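Local coordinates for protein RBSTP2229 gene product (Geobacillus stearothermophilus, PDB 1T6A) that is of unknown function and belongs to the DUF1885 family, with a long helix extending from a small alpha-beta body, at residues P88-T91 against H92-G96. Sequence-based numbering, arbitrary orientation.
Sequences PGAT and HGDKG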
loop_
_atom_site.group_PDB
_atom_site.type_symbol
_atom_site.label_atom_id
_atom_site.label_comp_id
_atom_site.label_asym_id
_atom_site.label_seq_id
_atom_site.Cartn_x
_atom_site.Cartn_y
_atom_site.Cartn_z
ATOM N N PRO A 88 -14.221 -16.276 -10.096
ATOM C CA PRO A 88 -14.409 -16.194 -11.554
ATOM C C PRO A 88 -14.405 -14.781 -12.140
ATOM O O PRO A 88 -13.832 -14.577 -13.214
ATOM C CB PRO A 88 -15.778 -16.849 -11.763
ATOM C CG PRO A 88 -15.860 -17.846 -10.665
ATOM C CD PRO A 88 -15.222 -17.163 -9.468
ATOM N N GLY A 89 -14.999 -13.825 -11.442
ATOM C CA GLY A 89 -15.039 -12.456 -11.949
ATOM C C GLY A 89 -13.833 -11.579 -11.608
ATOM O O GLY A 89 -13.892 -10.368 -11.786
ATOM N N ALA A 90 -12.740 -12.173 -11.134
ATOM C CA ALA A 90 -11.599 -11.407 -10.631
ATOM C C ALA A 90 -11.023 -10.516 -11.727
ATOM O O ALA A 90 -10.905 -10.930 -12.874
ATOM C CB ALA A 90 -10.536 -12.340 -10.100
ATOM N N THR A 91 -10.642 -9.297 -11.368
ATOM C CA THR A 91 -10.146 -8.337 -12.343
ATOM C C THR A 91 -8.646 -8.451 -12.585
ATOM O O THR A 91 -7.927 -9.108 -11.839
ATOM C CB THR A 91 -10.440 -6.906 -11.867
ATOM O OG1 THR A 91 -9.749 -6.660 -10.641
ATOM C CG2 THR A 91 -11.909 -6.726 -11.517
ATOM N N HIS A 92 -8.202 -7.772 -13.633
ATOM C CA HIS A 92 -6.800 -7.506 -13.899
ATOM C C HIS A 92 -6.124 -7.017 -12.627
ATOM O O HIS A 92 -5.058 -7.499 -12.272
ATOM C CB HIS A 92 -6.683 -6.478 -15.043
ATOM C CG HIS A 92 -5.295 -5.970 -15.288
ATOM N ND1 HIS A 92 -4.358 -6.672 -16.016
ATOM C CD2 HIS A 92 -4.691 -4.815 -14.919
ATOM C CE1 HIS A 92 -3.231 -5.981 -16.069
ATOM N NE2 HIS A 92 -3.410 -4.845 -15.422
ATOM N N GLY A 93 -6.773 -6.082 -11.931
ATOM C CA GLY A 93 -6.239 -5.513 -10.710
ATOM C C GLY A 93 -6.053 -6.534 -9.599
ATOM O O GLY A 93 -5.005 -6.571 -8.964
ATOM N N ASP A 94 -7.073 -7.358 -9.373
ATOM C CA ASP A 94 -7.040 -8.407 -8.360
ATOM C C ASP A 94 -5.878 -9.364 -8.587
ATOM O O ASP A 94 -5.244 -9.774 -7.636
ATOM C CB ASP A 94 -8.314 -9.254 -8.397
ATOM C CG ASP A 94 -9.550 -8.528 -7.894
ATOM O OD1 ASP A 94 -9.477 -7.688 -6.961
ATOM O OD2 ASP A 94 -10.668 -8.798 -8.378
ATOM N N LYS A 95 -5.622 -9.737 -9.842
ATOM C CA LYS A 95 -4.567 -10.683 -10.151
ATOM C C LYS A 95 -3.217 -10.108 -9.730
ATOM O O LYS A 95 -2.423 -10.787 -9.091
ATOM C CB LYS A 95 -4.528 -11.024 -11.644
ATOM C CG LYS A 95 -5.707 -11.881 -12.125
ATOM C CD LYS A 95 -5.630 -12.110 -13.654
ATOM C CE LYS A 95 -6.917 -12.657 -14.249
ATOM N NZ LYS A 95 -8.124 -11.933 -13.747
ATOM N N GLY A 96 -2.967 -8.862 -10.113
ATOM C CA GLY A 96 -1.762 -8.166 -9.726
ATOM C C GLY A 96 -1.606 -8.056 -8.223
ATOM O O GLY A 96 -0.528 -8.330 -7.692
#
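Thr91 OG1 lies over one face of the Asp94 carboxylate, 3.3 Å from Asp94 CG, while Ala90 CA meets the edge at Asp94 OD2 (3.6 Å), its CB lying toward the other face. From the same side as OG1, Thr91 N donates to Asp94 OD2 at 3.0 Å; the bond is nearly straight but reaches the oxygen on its anti side, 33° out of the carboxylate plane. OD1 is hydrogen-bonded to the hydroxyl of Tyr48, while OD2 also accepts from the backbone N-H groups of Lys67 and Gly68, so this buried group is gripped at both oxygens. In the reverse direction Asp94 N donates to Thr91 OG1 at 3.0 Å. The two reciprocal bonds make a capping box, with Thr91 as N-cap of helix 92-109 where the loop from strand 79-85 enters it. A chi1 of 62° holds OG1 between the backbone N and carbonyl carbon of Thr91, turned to the first helical turn, and OG1 is also hydrogen-bonded to Leu65 O. An alanine in place of Asp94 would probably leave the N-H groups of Thr91, Lys67 and Gly68 without their shared acceptor and the Tyr48 hydroxyl without its partner. Thr91 O receives Lys95 N at 3.1 Å; the lysine chain, bent at its last torsion (chi4 46°), curls back to put NZ 3.4 Å from Thr91 O in a weak bond.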